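Local coordinates for terminal oxygenase component of carbazole (Janthinobacterium sp., PDB 7BUG), which catalyses the angular dioxygenation of carbazole, the first step toward 2'-aminobiphenyl-2,3-diol, using a Rieske [2Fe-2S] cluster and a mononuclear iron, at residues Tyr30-Phe34 and Tyr296-Leu300; Arg224-Asp229 and Ile262-Leu266. One frame throughout, in Å; residues are numbered along the deposited sequence.

Both interactions reach the seven-stranded antiparallel sheet of the catalytic domain, but differently. Interaction 2 joins strands 226-229 and 261-265 inside it, neighbours in the sheet but not in sequence, whereas interaction 1 brings strand 28-32, at one margin of the six-stranded Rieske sheet, against strand 293-303 of the catalytic sheet. Their centres lie about 17 Å apart and their nearest atoms about 7 Å, without touching. Along the chain, interaction 2 is nested within the long loop that interaction 1 closes. In both, a catalytic-sheet strand runs close to the ligands of the mononuclear iron: interaction 2 lies within the sheet, interaction 1 where the Rieske domain packs on it.

Interaction 1: Tyr30-Phe34 and Tyr296-Leu300; sequences YPVMF and YFQTL
P31 and F297 have the nearest CA atoms of the two segments, 7.2 Å apart, too far for strand pairing. This is the interface between the Rieske [2Fe-2S] domain and the catalytic domain, whose family belongs to the Bet v 1-like clan; the two sheets meet mainly through side chains, with the backbone of M33 at the ring of F297 as well. That ring is clasped between two residues of 30-34. P31 CB sits over the middle of one face, a CH-pi contact 3.7 Å from the F297 ring centroid and 10° off its normal. F34 lies on the opposite face in an offset stack, planes inclined by 24° and centroids 4.6 Å apart. The chain turns a corner at M33, which carries F34 round the F297 ring, and the two rings overlap near their outer ends. F297 reaches into this clasp because its CG is anti to the backbone N (chi1 -171°). P31 also touches W285 of strand 281-288, and F297 touches N164 of strand 158-167. The side chain of Q298 leaves the backbone away from 30-34, and its NE2 bonds to L326 O. At the corner, M33 N approaches F297 CE2 to 3.6 Å.

Interaction 2: Arg224-Asp229 and Ile262-Leu266; sequences RKGVYD and ISIWL
Y228 has the CB of S263 over one ring face, a CH-pi contact 3.7 Å from the ring centroid, while a water lies in the ring plane at its edge. The W265 indole takes the CA of G226 over one face, offset toward the rim, with G226 CA 3.5 Å from W265 CE3; the Y228 hydroxyl stands at the indole edge, its OH 3.5 Å from W265 CZ2. The two ring planes are nearly perpendicular, at 89°, and Y228 CE1 meets the same CZ2. W265 holds its CG anti to the carbonyl carbon (chi1 -57°), which swings the indole back across the bare glycine, and R224 CB and CD add aliphatic cover near CZ3. The indole is also tied along its own strand: W265 NE1 donates to S263 OG at 2.8 Å, the oxygen tilted out of the ring plane.

The two strands, adjacent in the seven-stranded antiparallel sheet of the catalytic domain, pair in an antiparallel ladder. V227 and I264 form the hydrogen-bonded pair, exchanging two backbone bonds, flanked by the non-hydrogen-bonded pairs G226-W265 and Y228-S263. D229 N to I262 O is the straightest of the ladder's bonds, at 172°, and L266 N to K225 O closes the other end. One water bridges D229 O and I262 N; another joins K225 N to L266 O. The I262 side chain comes within about 7 Å of that of the iron ligand H183.

Y228, S263 and W265 share one face of the sheet, V227 and I264 the other. V227 packs on A364 and L368 of helix 360-372, and I264 on V175 and F179 of helix 171-179; Y228 and W265 touch V217 of 214-217, the outermost strand within this chain, while S263 pairs through its backbone with K271 of strand 269-273.

Interaction 1: Tyr30-Phe34 and Tyr296-Leu300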
# COMPACT_ATOMS: atom_id res chain seq x y z
N TYR A 30 -29.35 -5.04 -5.63
CA TYR A 30 -28.66 -3.76 -5.36
C TYR A 30 -28.73 -2.83 -6.57
O TYR A 30 -28.45 -3.27 -7.67
CB TYR A 30 -27.18 -4.00 -5.07
CG TYR A 30 -26.94 -4.74 -3.79
CD1 TYR A 30 -26.90 -4.08 -2.59
CD2 TYR A 30 -26.79 -6.10 -3.78
CE1 TYR A 30 -26.65 -4.76 -1.40
CE2 TYR A 30 -26.60 -6.81 -2.61
CZ TYR A 30 -26.51 -6.13 -1.40
OH TYR A 30 -26.31 -6.87 -0.28
N PRO A 31 -28.97 -1.54 -6.35
CA PRO A 31 -28.85 -0.56 -7.42
C PRO A 31 -27.40 -0.19 -7.69
O PRO A 31 -26.64 -0.11 -6.74
CB PRO A 31 -29.67 0.62 -6.93
CG PRO A 31 -29.45 0.60 -5.47
CD PRO A 31 -29.38 -0.88 -5.09
N VAL A 32 -27.04 -0.02 -8.95
CA VAL A 32 -25.61 0.26 -9.27
C VAL A 32 -25.46 1.46 -10.20
O VAL A 32 -24.34 1.98 -10.26
CB VAL A 32 -24.96 -0.98 -9.88
CG1 VAL A 32 -24.90 -2.11 -8.84
CG2 VAL A 32 -25.65 -1.44 -11.12
N MET A 33 -26.50 1.84 -10.91
CA MET A 33 -26.41 2.98 -11.86
C MET A 33 -27.83 3.33 -12.29
O MET A 33 -28.76 2.64 -11.90
CB MET A 33 -25.57 2.65 -13.09
CG MET A 33 -26.18 1.65 -13.99
SD MET A 33 -25.06 1.25 -15.38
CE MET A 33 -23.86 0.25 -14.53
N PHE A 34 -27.96 4.45 -12.99
CA PHE A 34 -29.27 4.88 -13.55
C PHE A 34 -29.42 4.36 -14.97
O PHE A 34 -28.46 4.14 -15.68
CB PHE A 34 -29.42 6.40 -13.45
CG PHE A 34 -29.46 6.88 -12.02
CD1 PHE A 34 -30.60 6.72 -11.25
CD2 PHE A 34 -28.33 7.42 -11.44
CE1 PHE A 34 -30.63 7.15 -9.92
CE2 PHE A 34 -28.38 7.86 -10.13
CZ PHE A 34 -29.49 7.67 -9.35
N TYR A 296 -22.94 5.35 -2.94
CA TYR A 296 -23.95 6.13 -2.20
C TYR A 296 -24.99 6.51 -3.23
O TYR A 296 -24.81 7.47 -4.05
CB TYR A 296 -23.28 7.30 -1.48
CG TYR A 296 -24.25 8.19 -0.76
CD1 TYR A 296 -25.34 7.71 -0.06
CD2 TYR A 296 -24.00 9.56 -0.66
CE1 TYR A 296 -26.20 8.53 0.63
CE2 TYR A 296 -24.82 10.39 0.08
CZ TYR A 296 -25.95 9.90 0.71
OH TYR A 296 -26.85 10.70 1.40
N PHE A 297 -26.03 5.69 -3.30
CA PHE A 297 -27.01 5.73 -4.38
C PHE A 297 -28.24 6.44 -3.83
O PHE A 297 -29.02 5.87 -3.05
CB PHE A 297 -27.29 4.31 -4.91
CG PHE A 297 -28.13 4.27 -6.16
CD1 PHE A 297 -29.50 4.32 -6.15
CD2 PHE A 297 -27.51 4.09 -7.37
CE1 PHE A 297 -30.22 4.24 -7.33
CE2 PHE A 297 -28.22 4.02 -8.57
CZ PHE A 297 -29.59 4.09 -8.53
N GLN A 298 -28.34 7.74 -4.13
CA GLN A 298 -29.30 8.63 -3.45
C GLN A 298 -30.48 8.86 -4.41
O GLN A 298 -30.21 9.10 -5.63
CB GLN A 298 -28.67 10.01 -3.24
CG GLN A 298 -27.64 10.13 -2.15
CD GLN A 298 -27.02 11.52 -2.24
OE1 GLN A 298 -26.49 11.91 -3.28
NE2 GLN A 298 -27.18 12.29 -1.18
N THR A 299 -31.72 8.75 -3.92
CA THR A 299 -32.92 9.04 -4.72
C THR A 299 -33.90 9.88 -3.91
O THR A 299 -33.92 9.78 -2.69
CB THR A 299 -33.66 7.78 -5.22
OG1 THR A 299 -34.31 7.15 -4.13
CG2 THR A 299 -32.74 6.80 -5.93
N LEU A 300 -34.61 10.77 -4.61
CA LEU A 300 -35.77 11.48 -4.04
C LEU A 300 -36.98 11.07 -4.86
O LEU A 300 -36.89 11.02 -6.12
CB LEU A 300 -35.58 13.00 -4.13
CG LEU A 300 -34.38 13.55 -3.36
CD1 LEU A 300 -34.30 15.07 -3.55
CD2 LEU A 300 -34.48 13.23 -1.89

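Interaction 2: Arg224-Asp229 and Ile262-Leu266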
# COMPACT_ATOMS: atom_id res chain seq x y z
N ARG A 224 -40.10 -8.05 2.86
CA ARG A 224 -39.22 -6.90 3.23
C ARG A 224 -38.82 -7.01 4.70
O ARG A 224 -39.63 -7.50 5.54
CB ARG A 224 -39.90 -5.53 3.15
CG ARG A 224 -40.23 -5.04 1.77
CD ARG A 224 -40.68 -3.60 1.94
NE ARG A 224 -40.98 -3.26 0.59
CZ ARG A 224 -42.18 -3.21 0.07
NH1 ARG A 224 -42.30 -2.88 -1.20
NH2 ARG A 224 -43.25 -3.46 0.80
N LYS A 225 -37.60 -6.60 5.05
CA LYS A 225 -37.13 -6.69 6.44
C LYS A 225 -36.55 -5.32 6.79
O LYS A 225 -35.63 -4.88 6.09
CB LYS A 225 -36.11 -7.80 6.63
CG LYS A 225 -36.58 -9.20 6.22
CD LYS A 225 -37.53 -9.81 7.24
CE LYS A 225 -37.85 -11.24 6.92
NZ LYS A 225 -38.96 -11.27 5.98
N GLY A 226 -37.08 -4.67 7.82
CA GLY A 226 -36.52 -3.36 8.19
C GLY A 226 -36.81 -2.95 9.61
O GLY A 226 -37.39 -3.72 10.40
N VAL A 227 -36.37 -1.76 9.95
CA VAL A 227 -36.51 -1.17 11.31
C VAL A 227 -36.94 0.28 11.14
O VAL A 227 -36.29 1.01 10.38
CB VAL A 227 -35.22 -1.26 12.16
CG1 VAL A 227 -35.47 -0.80 13.58
CG2 VAL A 227 -34.66 -2.66 12.16
N TYR A 228 -37.98 0.70 11.85
CA TYR A 228 -38.35 2.12 11.97
C TYR A 228 -37.71 2.66 13.25
O TYR A 228 -37.71 1.96 14.27
CB TYR A 228 -39.86 2.33 12.04
CG TYR A 228 -40.57 2.14 10.72
CD1 TYR A 228 -40.89 0.87 10.25
CD2 TYR A 228 -40.84 3.21 9.91
CE1 TYR A 228 -41.52 0.70 9.02
CE2 TYR A 228 -41.46 3.07 8.68
CZ TYR A 228 -41.78 1.80 8.22
OH TYR A 228 -42.36 1.68 6.98
N ASP A 229 -37.19 3.88 13.13
CA ASP A 229 -36.63 4.72 14.23
C ASP A 229 -37.81 5.48 14.83
O ASP A 229 -38.32 6.39 14.18
CB ASP A 229 -35.54 5.66 13.69
CG ASP A 229 -35.07 6.71 14.70
OD1 ASP A 229 -35.44 6.59 15.88
OD2 ASP A 229 -34.41 7.70 14.26
N ILE A 262 -38.68 7.31 9.56
CA ILE A 262 -37.28 6.99 9.17
C ILE A 262 -37.16 5.48 9.31
O ILE A 262 -37.40 4.96 10.41
CB ILE A 262 -36.24 7.66 10.07
CG1 ILE A 262 -36.35 9.18 9.95
CG2 ILE A 262 -34.84 7.15 9.69
CD1 ILE A 262 -35.38 9.94 10.83
N SER A 263 -36.74 4.79 8.26
CA SER A 263 -36.62 3.32 8.34
C SER A 263 -35.42 2.87 7.52
O SER A 263 -35.06 3.55 6.53
CB SER A 263 -37.90 2.64 7.88
OG SER A 263 -38.30 3.12 6.61
N ILE A 264 -34.81 1.79 7.99
CA ILE A 264 -33.71 1.14 7.26
C ILE A 264 -34.17 -0.27 6.88
O ILE A 264 -34.83 -0.95 7.69
CB ILE A 264 -32.42 1.14 8.11
CG1 ILE A 264 -31.23 0.68 7.27
CG2 ILE A 264 -32.60 0.29 9.37
CD1 ILE A 264 -30.75 1.68 6.22
N TRP A 265 -33.81 -0.70 5.69
CA TRP A 265 -34.28 -1.99 5.12
C TRP A 265 -33.07 -2.78 4.63
O TRP A 265 -32.18 -2.17 4.01
CB TRP A 265 -35.24 -1.70 3.97
CG TRP A 265 -36.39 -0.86 4.41
CD1 TRP A 265 -36.44 0.50 4.51
CD2 TRP A 265 -37.64 -1.34 4.97
NE1 TRP A 265 -37.64 0.91 5.03
CE2 TRP A 265 -38.39 -0.20 5.33
CE3 TRP A 265 -38.18 -2.62 5.18
CZ2 TRP A 265 -39.66 -0.30 5.90
CZ3 TRP A 265 -39.42 -2.71 5.77
CH2 TRP A 265 -40.15 -1.57 6.11
N LEU A 266 -33.10 -4.10 4.80
CA LEU A 266 -32.19 -4.97 4.02
C LEU A 266 -32.45 -4.74 2.54
O LEU A 266 -33.59 -4.65 2.11
CB LEU A 266 -32.34 -6.44 4.42
CG LEU A 266 -31.63 -6.84 5.71
CD1 LEU A 266 -32.18 -8.18 6.17
CD2 LEU A 266 -30.12 -6.93 5.53
O HOH W 1 -35.80 -5.93 2.86
O HOH W 2 -39.89 6.42 12.05